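Extracellular solute-binding protein family 1 (Pseudothermotoga lettingae, PDB 5CI5) binds alpha-D-tagatopyranose and, as an extracellular solute-binding protein, probably delivers sugar to an ABC transporter in the membrane. Local coordinates at residues Thr24-Asp37 with Ile53-Tyr65. Sequence-based numbering, arbitrary orientation.
With T6T (alpha-D-tagatopyranose), chain C.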
loop_
_atom_site.group_PDB
_atom_site.type_symbol
_atom_site.label_atom_id
_atom_site.label_comp_id
_atom_site.label_asym_id
_atom_site.label_seq_id
_atom_site.Cartn_x
_atom_site.Cartn_y
_atom_site.Cartn_z
ATOM N N THR A 24 -2.655 11.186 28.288
ATOM C CA THR A 24 -3.181 11.998 27.195
ATOM C C THR A 24 -3.563 11.076 26.051
ATOM O O THR A 24 -2.833 10.117 25.785
ATOM C CB THR A 24 -2.149 13.020 26.690
ATOM O OG1 THR A 24 -1.718 13.853 27.776
ATOM C CG2 THR A 24 -2.740 13.883 25.585
ATOM N N LEU A 25 -4.675 11.355 25.369
ATOM C CA LEU A 25 -5.024 10.547 24.189
ATOM C C LEU A 25 -3.868 10.569 23.204
ATOM O O LEU A 25 -3.406 11.636 22.798
ATOM C CB LEU A 25 -6.310 11.055 23.535
ATOM C CG LEU A 25 -6.922 10.185 22.454
ATOM C CD1 LEU A 25 -7.376 8.831 23.017
ATOM C CD2 LEU A 25 -8.100 10.894 21.802
ATOM N N THR A 26 -3.400 9.390 22.810
ATOM C CA THR A 26 -2.236 9.290 21.945
ATOM C C THR A 26 -2.624 8.613 20.640
ATOM O O THR A 26 -3.196 7.508 20.677
ATOM C CB THR A 26 -1.100 8.485 22.623
ATOM O OG1 THR A 26 -0.728 9.133 23.845
ATOM C CG2 THR A 26 0.134 8.368 21.746
ATOM N N ILE A 27 -2.292 9.246 19.501
ATOM C CA ILE A 27 -2.470 8.637 18.188
ATOM C C ILE A 27 -1.121 8.407 17.509
ATOM O O ILE A 27 -0.270 9.276 17.506
ATOM C CB ILE A 27 -3.407 9.478 17.270
ATOM C CG1 ILE A 27 -3.661 8.762 15.932
ATOM C CG2 ILE A 27 -2.880 10.891 17.022
ATOM C CD1 ILE A 27 -4.710 9.436 15.030
ATOM N N TRP A 28 -0.941 7.217 16.944
ATOM C CA TRP A 28 0.216 6.906 16.122
ATOM C C TRP A 28 -0.201 6.836 14.677
ATOM O O TRP A 28 -1.063 6.019 14.322
ATOM C CB TRP A 28 0.836 5.581 16.532
ATOM C CG TRP A 28 1.589 5.664 17.807
ATOM C CD1 TRP A 28 1.619 6.718 18.682
ATOM C CD2 TRP A 28 2.458 4.664 18.346
ATOM N NE1 TRP A 28 2.458 6.423 19.747
ATOM C CE2 TRP A 28 2.985 5.175 19.555
ATOM C CE3 TRP A 28 2.850 3.387 17.924
ATOM C CZ2 TRP A 28 3.871 4.444 20.345
ATOM C CZ3 TRP A 28 3.736 2.673 18.715
ATOM C CH2 TRP A 28 4.234 3.199 19.899
ATOM N N ILE A 29 0.433 7.665 13.848
ATOM C CA ILE A 29 0.154 7.724 12.421
ATOM C C ILE A 29 1.380 7.203 11.704
ATOM O O ILE A 29 2.493 7.682 11.918
ATOM C CB ILE A 29 -0.177 9.144 11.967
ATOM C CG1 ILE A 29 -1.336 9.691 12.799
ATOM C CG2 ILE A 29 -0.528 9.177 10.476
ATOM C CD1 ILE A 29 -1.605 11.157 12.643
ATOM N N GLY A 30 1.156 6.192 10.874
ATOM C CA GLY A 30 2.240 5.499 10.223
ATOM C C GLY A 30 2.052 5.311 8.735
ATOM O O GLY A 30 0.934 5.292 8.225
ATOM N N GLY A 31 3.176 5.187 8.044
ATOM C CA GLY A 31 3.171 4.941 6.621
ATOM C C GLY A 31 3.461 6.210 5.872
ATOM O O GLY A 31 3.774 7.253 6.459
ATOM N N GLN A 32 3.347 6.145 4.553
ATOM C CA GLN A 32 3.711 7.282 3.729
ATOM C C GLN A 32 2.873 8.538 4.018
ATOM O O GLN A 32 3.378 9.637 3.857
ATOM C CB GLN A 32 3.601 6.900 2.256
ATOM C CG GLN A 32 4.478 5.759 1.844
ATOM C CD GLN A 32 3.800 4.407 1.882
ATOM O OE1 GLN A 32 2.847 4.151 2.646
ATOM N NE2 GLN A 32 4.301 3.502 1.048
ATOM N N VAL A 33 1.631 8.380 4.477
ATOM C CA VAL A 33 0.756 9.524 4.702
ATOM C C VAL A 33 1.217 10.336 5.921
ATOM O O VAL A 33 0.809 11.470 6.115
ATOM C CB VAL A 33 -0.733 9.061 4.853
ATOM C CG1 VAL A 33 -1.057 8.655 6.265
ATOM C CG2 VAL A 33 -1.690 10.146 4.411
ATOM N N ALA A 34 2.092 9.762 6.732
ATOM C CA ALA A 34 2.615 10.483 7.886
ATOM C C ALA A 34 3.539 11.623 7.454
ATOM O O ALA A 34 3.870 12.477 8.264
ATOM C CB ALA A 34 3.341 9.521 8.837
ATOM N N GLU A 35 3.922 11.673 6.175
ATOM C CA GLU A 35 4.720 12.804 5.690
ATOM C C GLU A 35 3.919 14.096 5.582
ATOM O O GLU A 35 4.516 15.171 5.494
ATOM C CB GLU A 35 5.344 12.482 4.326
ATOM C CG GLU A 35 6.227 11.261 4.383
ATOM C CD GLU A 35 6.999 11.002 3.089
ATOM O OE1 GLU A 35 7.075 11.899 2.221
ATOM O OE2 GLU A 35 7.540 9.891 2.960
ATOM N N LEU A 36 2.586 13.995 5.561
ATOM C CA LEU A 36 1.735 15.162 5.376
ATOM C C LEU A 36 1.470 15.774 6.748
ATOM O O LEU A 36 0.325 15.912 7.154
ATOM C CB LEU A 36 0.433 14.792 4.662
ATOM C CG LEU A 36 0.602 14.082 3.318
ATOM C CD1 LEU A 36 -0.726 13.683 2.735
ATOM C CD2 LEU A 36 1.384 14.961 2.341
ATOM N N ASP A 37 2.547 16.163 7.436
ATOM C CA ASP A 37 2.484 16.427 8.873
ATOM C C ASP A 37 1.760 17.738 9.192
ATOM O O ASP A 37 1.142 17.869 10.253
ATOM C CB ASP A 37 3.893 16.434 9.496
ATOM C CG ASP A 37 4.840 17.437 8.847
ATOM O OD1 ASP A 37 4.791 17.643 7.617
ATOM O OD2 ASP A 37 5.659 18.010 9.592
ATOM N N ILE A 53 -10.180 17.664 24.065
ATOM C CA ILE A 53 -9.326 16.535 24.373
ATOM C C ILE A 53 -7.948 16.811 23.796
ATOM O O ILE A 53 -7.828 17.076 22.609
ATOM C CB ILE A 53 -9.895 15.236 23.780
ATOM C CG1 ILE A 53 -11.223 14.895 24.446
ATOM C CG2 ILE A 53 -8.904 14.072 23.939
ATOM C CD1 ILE A 53 -12.010 13.822 23.737
ATOM N N SER A 54 -6.917 16.767 24.635
ATOM C CA SER A 54 -5.544 16.964 24.176
ATOM C C SER A 54 -5.033 15.693 23.484
ATOM O O SER A 54 -5.279 14.581 23.963
ATOM C CB SER A 54 -4.647 17.343 25.356
ATOM O OG SER A 54 -3.305 17.547 24.958
ATOM N N VAL A 55 -4.352 15.850 22.354
ATOM C CA VAL A 55 -3.826 14.696 21.632
ATOM C C VAL A 55 -2.329 14.728 21.460
ATOM O O VAL A 55 -1.749 15.697 20.968
ATOM C CB VAL A 55 -4.459 14.570 20.237
ATOM C CG1 VAL A 55 -3.948 13.324 19.530
ATOM C CG2 VAL A 55 -5.965 14.511 20.360
ATOM N N GLU A 56 -1.707 13.633 21.853
ATOM C CA GLU A 56 -0.292 13.430 21.608
ATOM C C GLU A 56 -0.183 12.670 20.303
ATOM O O GLU A 56 -0.783 11.606 20.150
ATOM C CB GLU A 56 0.359 12.644 22.750
ATOM C CG GLU A 56 0.463 13.383 24.086
ATOM C CD GLU A 56 1.797 14.093 24.296
ATOM O OE1 GLU A 56 2.674 14.036 23.403
ATOM O OE2 GLU A 56 1.966 14.706 25.370
ATOM N N VAL A 57 0.556 13.230 19.354
ATOM C CA VAL A 57 0.714 12.642 18.034
ATOM C C VAL A 57 2.147 12.111 17.854
ATOM O O VAL A 57 3.132 12.784 18.204
ATOM C CB VAL A 57 0.410 13.656 16.915
ATOM C CG1 VAL A 57 0.639 13.021 15.522
ATOM C CG2 VAL A 57 -1.004 14.218 17.031
ATOM N N GLN A 58 2.288 10.898 17.328
ATOM C CA GLN A 58 3.606 10.447 16.894
ATOM C C GLN A 58 3.483 9.923 15.452
ATOM O O GLN A 58 2.563 9.161 15.125
ATOM C CB GLN A 58 4.180 9.381 17.836
ATOM C CG GLN A 58 5.624 8.973 17.527
ATOM C CD GLN A 58 6.275 8.186 18.661
ATOM O OE1 GLN A 58 5.755 8.137 19.779
ATOM N NE2 GLN A 58 7.426 7.570 18.376
ATOM N N LEU A 59 4.395 10.385 14.599
ATOM C CA LEU A 59 4.431 10.040 13.176
ATOM C C LEU A 59 5.540 9.045 12.918
ATOM O O LEU A 59 6.643 9.178 13.453
ATOM C CB LEU A 59 4.665 11.295 12.319
ATOM C CG LEU A 59 3.683 12.445 12.561
ATOM C CD1 LEU A 59 4.055 13.712 11.759
ATOM C CD2 LEU A 59 2.285 12.006 12.243
ATOM N N PHE A 60 5.262 8.067 12.063
ATOM C CA PHE A 60 6.200 6.987 11.785
ATOM C C PHE A 60 6.354 6.751 10.290
ATOM O O PHE A 60 5.358 6.560 9.593
ATOM C CB PHE A 60 5.736 5.663 12.393
ATOM C CG PHE A 60 5.615 5.659 13.884
ATOM C CD1 PHE A 60 4.509 6.199 14.489
ATOM C CD2 PHE A 60 6.592 5.066 14.678
ATOM C CE1 PHE A 60 4.358 6.154 15.850
ATOM C CE2 PHE A 60 6.448 5.025 16.052
ATOM C CZ PHE A 60 5.337 5.588 16.641
ATOM N N GLY A 61 7.594 6.660 9.820
ATOM C CA GLY A 61 7.839 6.208 8.458
ATOM C C GLY A 61 7.416 4.761 8.236
ATOM O O GLY A 61 7.384 3.941 9.153
ATOM N N PHE A 62 7.103 4.424 6.999
ATOM C CA PHE A 62 6.589 3.102 6.716
ATOM C C PHE A 62 7.536 1.975 7.031
ATOM O O PHE A 62 7.124 0.973 7.579
ATOM C CB PHE A 62 6.193 2.962 5.235
ATOM C CG PHE A 62 5.655 1.595 4.883
ATOM C CD1 PHE A 62 4.430 1.173 5.375
ATOM C CD2 PHE A 62 6.379 0.734 4.098
ATOM C CE1 PHE A 62 3.930 -0.078 5.076
ATOM C CE2 PHE A 62 5.883 -0.534 3.788
ATOM C CZ PHE A 62 4.663 -0.941 4.281
ATOM N N ASP A 63 8.805 2.126 6.694
ATOM C CA ASP A 63 9.668 0.957 6.567
ATOM C C ASP A 63 9.944 0.279 7.918
ATOM O O ASP A 63 10.261 -0.912 7.948
ATOM C CB ASP A 63 10.986 1.335 5.899
ATOM C CG ASP A 63 10.829 1.700 4.426
ATOM O OD1 ASP A 63 9.701 1.723 3.907
ATOM O OD2 ASP A 63 11.864 1.964 3.772
ATOM N N THR A 64 9.813 1.017 9.013
ATOM C CA THR A 64 10.042 0.430 10.341
ATOM C C THR A 64 8.809 0.458 11.229
ATOM O O THR A 64 8.891 0.109 12.417
ATOM C CB THR A 64 11.196 1.138 11.098
ATOM O OG1 THR A 64 10.895 2.519 11.298
ATOM C CG2 THR A 64 12.483 1.017 10.319
ATOM N N TYR A 65 7.653 0.822 10.670
ATOM C CA TYR A 65 6.499 1.051 11.528
ATOM C C TYR A 65 5.924 -0.258 12.102
ATOM O O TYR A 65 5.540 -0.289 13.271
ATOM C CB TYR A 65 5.418 1.842 10.782
ATOM C CG TYR A 65 4.168 2.120 11.607
ATOM C CD1 TYR A 65 4.264 2.598 12.910
ATOM C CD2 TYR A 65 2.890 1.907 11.080
ATOM C CE1 TYR A 65 3.127 2.873 13.663
ATOM C CE2 TYR A 65 1.732 2.179 11.837
ATOM C CZ TYR A 65 1.867 2.634 13.132
ATOM O OH TYR A 65 0.763 2.901 13.901
HETATM O O3 T6T C . -1.025 0.480 0.168
HETATM C C3 T6T C . -0.606 0.934 1.451
HETATM C C4 T6T C . -0.294 -0.281 2.323
HETATM O O4 T6T C . -1.421 -1.167 2.350
HETATM C C5 T6T C . 0.925 -0.970 1.748
HETATM O O5 T6T C . 1.265 -2.112 2.536
HETATM C C6 T6T C . 2.093 0.005 1.663
HETATM O O6 T6T C . 1.724 1.101 0.827
HETATM C C2 T6T C . 0.585 1.826 1.302
HETATM O O2 T6T C . 0.897 2.422 2.566
HETATM C C1 T6T C . 0.316 2.956 0.284
HETATM O O1 T6T C . -0.805 3.708 0.572
HETATM O O HOH W 1 -6.126 13.364 26.411
HETATM O O HOH W 2 3.772 8.275 21.575
#
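Glu56 N donates to Leu25 O over 2.8 Å, and from there the ladder between strands 25-30 and 55-60 alternates in the parallel manner: Ile27 N to Glu56 O, Gln58 N to Ile27 O, Ile29 N to Gln58 O, Phe60 N to Ile29 O and finally Gly31 N to Phe60 O. Ahead of the ladder, a water accepts from Leu25 N and donates to Ser54 O. On the face bearing Trp28, the Phe60 side chain swings back along the strand, with CG beside its own N (chi1 -62°), and sets CZ over the centre of the indole; CE1 comes 3.4 Å from Trp28 CG. The two planes stand 47° apart, so the rings meet obliquely. Gln58 runs extended alongside the same indole, and a second water joins their polar ends, 2.9 Å from Trp28 NE1 and 2.7 Å from Gln58 OE1. Tyr65 lays a ring face over Gly30, whose CA sits 3.9 Å from the ring centroid in a CH-pi contact; its hydroxyl is bonded to Phe83 O of the next strand.

With helix 37-51 as the right-handed crossover, the two strands form a beta-alpha-beta unit of the periplasmic-binding-protein fold. The face bearing Ile27 and Val55 is aliphatic and packs on helix 37-51 (Val55 on Ile44 and Phe47) and helix 312-322 (Ile27 on Leu318). Ile27 CG2 fits against Val55 CG1 and Val57 CG2, while Leu59 reaches Ile29 CB with CD2 and Asp37 CB with CD1.

Beyond both strands the chain meets the sugar. Gln32, following the first and bent at chi2 (94°), accepts a 2.6 Å bond at OE1 from O2 of the tagatose, and its NE2 is held by Asp248. Phe62, following the second, brings CZ to 3.8 Å from sugar C6, its CB packed against Gly31 CA.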